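Long-range contact in 7beta-hydroxysteroid dehydrogenase (Collinsella aerofaciens, PDB 5FYD), which catalyses the NADPH-dependent reduction of the 7-oxo group of 7-oxolithocholate to yield ursodeoxycholate: residues 89-101 against 150-162. Sequence-based numbering, arbitrary orientation.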
loop_
_atom_site.group_PDB
_atom_site.type_symbol
_atom_site.label_atom_id
_atom_site.label_comp_id
_atom_site.label_asym_id
_atom_site.label_seq_id
_atom_site.Cartn_x
_atom_site.Cartn_y
_atom_site.Cartn_z
ATOM N N SER A 89 -10.778 14.068 -16.533
ATOM C CA SER A 89 -9.923 12.884 -16.366
ATOM C C SER A 89 -10.553 11.946 -15.353
ATOM O O SER A 89 -10.835 12.374 -14.233
ATOM C CB SER A 89 -8.512 13.234 -15.895
ATOM O OG SER A 89 -7.747 12.074 -15.688
ATOM N N TYR A 90 -10.727 10.678 -15.737
ATOM C CA TYR A 90 -11.124 9.646 -14.798
ATOM C C TYR A 90 -9.882 8.929 -14.280
ATOM O O TYR A 90 -9.205 8.231 -15.042
ATOM C CB TYR A 90 -12.107 8.662 -15.412
ATOM C CG TYR A 90 -12.884 7.932 -14.349
ATOM C CD1 TYR A 90 -14.006 8.522 -13.797
ATOM C CD2 TYR A 90 -12.497 6.701 -13.875
ATOM C CE1 TYR A 90 -14.746 7.911 -12.821
ATOM C CE2 TYR A 90 -13.228 6.065 -12.885
ATOM C CZ TYR A 90 -14.363 6.681 -12.348
ATOM O OH TYR A 90 -15.135 6.088 -11.346
ATOM N N VAL A 91 -9.588 9.159 -12.997
ATOM C CA VAL A 91 -8.392 8.661 -12.336
ATOM C C VAL A 91 -8.686 7.602 -11.279
ATOM O O VAL A 91 -7.836 6.772 -11.000
ATOM C CB VAL A 91 -7.631 9.814 -11.617
ATOM C CG1 VAL A 91 -6.296 9.311 -11.058
ATOM C CG2 VAL A 91 -7.428 10.980 -12.547
ATOM N N ALA A 92 -9.873 7.610 -10.698
ATOM C CA ALA A 92 -10.158 6.735 -9.570
ATOM C C ALA A 92 -10.098 5.283 -9.976
ATOM O O ALA A 92 -10.446 4.940 -11.105
ATOM C CB ALA A 92 -11.529 7.022 -9.023
ATOM N N CYS A 93 -9.669 4.431 -9.054
ATOM C CA CYS A 93 -9.673 3.001 -9.291
ATOM C C CYS A 93 -9.775 2.265 -7.974
ATOM O O CYS A 93 -9.264 2.726 -6.944
ATOM C CB CYS A 93 -8.408 2.569 -10.034
ATOM S SG CYS A 93 -6.957 2.498 -8.970
ATOM N N LEU A 94 -10.419 1.105 -8.024
ATOM C CA LEU A 94 -10.602 0.263 -6.856
ATOM C C LEU A 94 -10.218 -1.145 -7.241
ATOM O O LEU A 94 -10.707 -1.688 -8.230
ATOM C CB LEU A 94 -12.043 0.318 -6.341
ATOM C CG LEU A 94 -12.346 -0.497 -5.081
ATOM C CD1 LEU A 94 -11.497 -0.072 -3.896
ATOM C CD2 LEU A 94 -13.827 -0.435 -4.738
ATOM N N HIS A 95 -9.345 -1.733 -6.439
ATOM C CA HIS A 95 -8.994 -3.137 -6.608
ATOM C C HIS A 95 -8.959 -3.807 -5.250
ATOM O O HIS A 95 -8.985 -3.152 -4.212
ATOM C CB HIS A 95 -7.685 -3.309 -7.392
ATOM C CG HIS A 95 -6.593 -2.357 -7.003
ATOM N ND1 HIS A 95 -5.786 -2.557 -5.903
ATOM C CD2 HIS A 95 -6.146 -1.220 -7.595
ATOM C CE1 HIS A 95 -4.894 -1.583 -5.827
ATOM N NE2 HIS A 95 -5.097 -0.753 -6.835
ATOM N N SER A 96 -8.958 -5.122 -5.270
ATOM C CA SER A 96 -9.085 -5.881 -4.041
ATOM C C SER A 96 -8.472 -7.239 -4.247
ATOM O O SER A 96 -8.911 -7.991 -5.104
ATOM C CB SER A 96 -10.554 -6.017 -3.673
ATOM O OG SER A 96 -10.668 -6.568 -2.375
ATOM N N PHE A 97 -7.453 -7.542 -3.452
ATOM C CA PHE A 97 -6.752 -8.798 -3.553
ATOM C C PHE A 97 -7.687 -9.966 -3.241
ATOM O O PHE A 97 -8.486 -9.902 -2.312
ATOM C CB PHE A 97 -5.544 -8.826 -2.601
ATOM C CG PHE A 97 -4.937 -10.191 -2.444
ATOM C CD1 PHE A 97 -4.113 -10.716 -3.429
ATOM C CD2 PHE A 97 -5.200 -10.959 -1.315
ATOM C CE1 PHE A 97 -3.565 -11.991 -3.303
ATOM C CE2 PHE A 97 -4.644 -12.230 -1.178
ATOM C CZ PHE A 97 -3.834 -12.744 -2.173
ATOM N N GLY A 98 -7.562 -11.018 -4.035
ATOM C CA GLY A 98 -8.262 -12.270 -3.819
ATOM C C GLY A 98 -8.610 -12.938 -5.117
ATOM O O GLY A 98 -8.848 -12.256 -6.127
ATOM N N LYS A 99 -8.636 -14.271 -5.115
ATOM C CA LYS A 99 -9.239 -15.016 -6.208
ATOM C C LYS A 99 -10.692 -14.578 -6.339
ATOM O O LYS A 99 -11.306 -14.080 -5.360
ATOM C CB LYS A 99 -9.204 -16.524 -5.973
ATOM C CG LYS A 99 -7.811 -17.135 -5.909
ATOM C CD LYS A 99 -7.876 -18.629 -6.112
ATOM C CE LYS A 99 -6.501 -19.260 -6.092
ATOM N NZ LYS A 99 -6.592 -20.733 -6.309
ATOM N N ILE A 100 -11.248 -14.772 -7.533
ATOM C CA ILE A 100 -12.624 -14.337 -7.834
ATOM C C ILE A 100 -13.627 -14.819 -6.766
ATOM O O ILE A 100 -14.410 -14.027 -6.262
ATOM C CB ILE A 100 -13.086 -14.717 -9.277
ATOM C CG1 ILE A 100 -14.466 -14.102 -9.584
ATOM C CG2 ILE A 100 -13.106 -16.233 -9.508
ATOM C CD1 ILE A 100 -15.035 -14.469 -10.935
ATOM N N GLN A 101 -13.562 -16.108 -6.424
ATOM C CA GLN A 101 -14.499 -16.732 -5.473
ATOM C C GLN A 101 -14.310 -16.281 -4.011
ATOM O O GLN A 101 -15.212 -16.439 -3.195
ATOM C CB GLN A 101 -14.440 -18.282 -5.579
ATOM C CG GLN A 101 -13.152 -18.903 -5.053
ATOM C CD GLN A 101 -12.062 -19.054 -6.097
ATOM O OE1 GLN A 101 -12.043 -18.354 -7.119
ATOM N NE2 GLN A 101 -11.169 -19.982 -5.862
ATOM N N SER A 150 -4.505 -9.589 -14.323
ATOM C CA SER A 150 -4.043 -9.466 -12.938
ATOM C C SER A 150 -4.577 -10.617 -12.080
ATOM O O SER A 150 -5.480 -10.421 -11.262
ATOM C CB SER A 150 -4.433 -8.102 -12.354
ATOM O OG SER A 150 -5.814 -7.820 -12.533
ATOM N N PRO A 151 -4.030 -11.840 -12.282
ATOM C CA PRO A 151 -4.340 -12.977 -11.407
ATOM C C PRO A 151 -4.244 -12.603 -9.936
ATOM O O PRO A 151 -3.355 -11.833 -9.560
ATOM C CB PRO A 151 -3.250 -14.000 -11.783
ATOM C CG PRO A 151 -2.949 -13.709 -13.213
ATOM C CD PRO A 151 -3.022 -12.212 -13.306
ATOM N N TRP A 152 -5.197 -13.105 -9.139
ATOM C CA TRP A 152 -5.373 -12.798 -7.705
ATOM C C TRP A 152 -5.875 -11.368 -7.426
ATOM O O TRP A 152 -5.964 -10.946 -6.284
ATOM C CB TRP A 152 -4.129 -13.172 -6.862
ATOM C CG TRP A 152 -4.018 -14.647 -6.552
ATOM C CD1 TRP A 152 -4.470 -15.282 -5.428
ATOM C CD2 TRP A 152 -3.459 -15.673 -7.386
ATOM N NE1 TRP A 152 -4.212 -16.624 -5.501
ATOM C CE2 TRP A 152 -3.581 -16.895 -6.680
ATOM C CE3 TRP A 152 -2.808 -15.672 -8.625
ATOM C CZ2 TRP A 152 -3.110 -18.113 -7.196
ATOM C CZ3 TRP A 152 -2.364 -16.879 -9.146
ATOM C CH2 TRP A 152 -2.514 -18.089 -8.427
ATOM N N ASN A 153 -6.229 -10.636 -8.482
ATOM C CA ASN A 153 -6.850 -9.326 -8.365
ATOM C C ASN A 153 -7.551 -9.028 -9.696
ATOM O O ASN A 153 -7.370 -7.966 -10.298
ATOM C CB ASN A 153 -5.793 -8.258 -8.035
ATOM C CG ASN A 153 -6.380 -7.017 -7.373
ATOM O OD1 ASN A 153 -7.555 -6.716 -7.489
ATOM N ND2 ASN A 153 -5.539 -6.296 -6.634
ATOM N N GLY A 154 -8.325 -10.000 -10.149
ATOM C CA GLY A 154 -8.846 -10.053 -11.517
ATOM C C GLY A 154 -9.569 -8.802 -11.995
ATOM O O GLY A 154 -9.373 -8.341 -13.140
ATOM N N GLN A 155 -10.377 -8.215 -11.118
ATOM C CA GLN A 155 -11.113 -7.012 -11.516
ATOM C C GLN A 155 -10.284 -5.740 -11.741
ATOM O O GLN A 155 -10.756 -4.816 -12.428
ATOM C CB GLN A 155 -12.272 -6.731 -10.558
ATOM C CG GLN A 155 -13.596 -7.255 -11.061
ATOM C CD GLN A 155 -14.761 -6.371 -10.662
ATOM O OE1 GLN A 155 -15.022 -5.348 -11.266
ATOM N NE2 GLN A 155 -15.479 -6.789 -9.651
ATOM N N TYR A 156 -9.072 -5.677 -11.191
ATOM C CA TYR A 156 -8.116 -4.568 -11.453
ATOM C C TYR A 156 -7.899 -4.470 -12.961
ATOM O O TYR A 156 -8.270 -3.468 -13.603
ATOM C CB TYR A 156 -6.759 -4.827 -10.744
ATOM C CG TYR A 156 -5.725 -3.674 -10.650
ATOM C CD1 TYR A 156 -5.876 -2.464 -11.313
ATOM C CD2 TYR A 156 -4.591 -3.825 -9.831
ATOM C CE1 TYR A 156 -4.952 -1.440 -11.185
ATOM C CE2 TYR A 156 -3.634 -2.814 -9.715
ATOM C CZ TYR A 156 -3.821 -1.620 -10.379
ATOM O OH TYR A 156 -2.873 -0.609 -10.242
ATOM N N GLY A 157 -7.361 -5.536 -13.531
ATOM C CA GLY A 157 -7.078 -5.577 -14.938
ATOM C C GLY A 157 -8.343 -5.523 -15.778
ATOM O O GLY A 157 -8.356 -4.892 -16.824
ATOM N N ALA A 158 -9.404 -6.188 -15.327
ATOM C CA ALA A 158 -10.629 -6.249 -16.132
ATOM C C ALA A 158 -11.225 -4.849 -16.278
ATOM O O ALA A 158 -11.596 -4.429 -17.377
ATOM C CB ALA A 158 -11.643 -7.208 -15.524
ATOM N N GLY A 159 -11.366 -4.150 -15.153
ATOM C CA GLY A 159 -11.878 -2.795 -15.140
ATOM C C GLY A 159 -10.978 -1.831 -15.887
ATOM O O GLY A 159 -11.460 -0.991 -16.666
ATOM N N LYS A 160 -9.663 -1.940 -15.674
ATOM C CA LYS A 160 -8.739 -1.071 -16.385
ATOM C C LYS A 160 -8.746 -1.360 -17.888
ATOM O O LYS A 160 -8.602 -0.444 -18.695
ATOM C CB LYS A 160 -7.327 -1.132 -15.794
ATOM C CG LYS A 160 -7.208 -0.459 -14.443
ATOM C CD LYS A 160 -7.780 0.958 -14.496
ATOM C CE LYS A 160 -7.064 1.967 -13.646
ATOM N NZ LYS A 160 -7.838 3.231 -13.694
ATOM N N ALA A 161 -8.966 -2.617 -18.278
ATOM C CA ALA A 161 -9.103 -2.938 -19.709
ATOM C C ALA A 161 -10.373 -2.334 -20.306
ATOM O O ALA A 161 -10.400 -1.911 -21.476
ATOM C CB ALA A 161 -9.071 -4.431 -19.929
ATOM N N PHE A 162 -11.450 -2.326 -19.526
ATOM C CA PHE A 162 -12.688 -1.664 -19.970
ATOM C C PHE A 162 -12.412 -0.184 -20.254
ATOM O O PHE A 162 -12.754 0.357 -21.325
ATOM C CB PHE A 162 -13.775 -1.814 -18.909
ATOM C CG PHE A 162 -15.111 -1.310 -19.345
ATOM C CD1 PHE A 162 -15.437 0.026 -19.234
ATOM C CD2 PHE A 162 -16.033 -2.191 -19.905
ATOM C CE1 PHE A 162 -16.673 0.487 -19.643
ATOM C CE2 PHE A 162 -17.253 -1.747 -20.315
ATOM C CZ PHE A 162 -17.589 -0.411 -20.174
HETATM O O HOH W 1 -6.108 4.835 -12.110
HETATM O O HOH W 2 -10.294 2.816 -12.579
#
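H95 and Y156 lie ring on ring: the imidazole and phenol centroids are 4.1 Å apart, the planes only 18° from parallel, and H95 CD2 sits above the middle of the phenol. With chi1 at -168°, Y156 CG points away from its own backbone N and lies beside the carbonyl carbon, which carries the ring alongside the imidazole, both running in the same direction. An alanine at Y156 would remove the phenol and its hydroxyl, and would probably leave one face of the H95 imidazole without its stacking partner and that ring freer to turn. One turn further along the helix, K160 bends at chi2 and chi3, bringing NZ within 3.8 Å of C93 CB. K160 NZ does not bond the 89-101 backbone directly; two waters bridge it to V91 O and A92 O, with K160 NZ 2.8 Å from the first water and 2.7 Å from the second, while V141 O accepts a direct bond. At the other end, the N153 amide is turned steeply across the imidazole plane, and its OD1 takes the S96 N-H at 3.1 Å, the donor tilted somewhat from the carbonyl plane. G98 N gives W152 O a nearly straight bond (2.8 Å, 175°). The extended K99 chain runs alongside the W152 indole, with K99 CE 3.5 Å from W152 NE1, and F97 CE1 meets W152 CB. P192 and S196 of the second subunit pack on F97 and H95. This is the active-site edge of an SDR Rossmann fold: the loop after strand 85-90 lies along the YxxxK helix start, with Y156 the inferred proton acceptor and K160, by similarity, lowering its pKa.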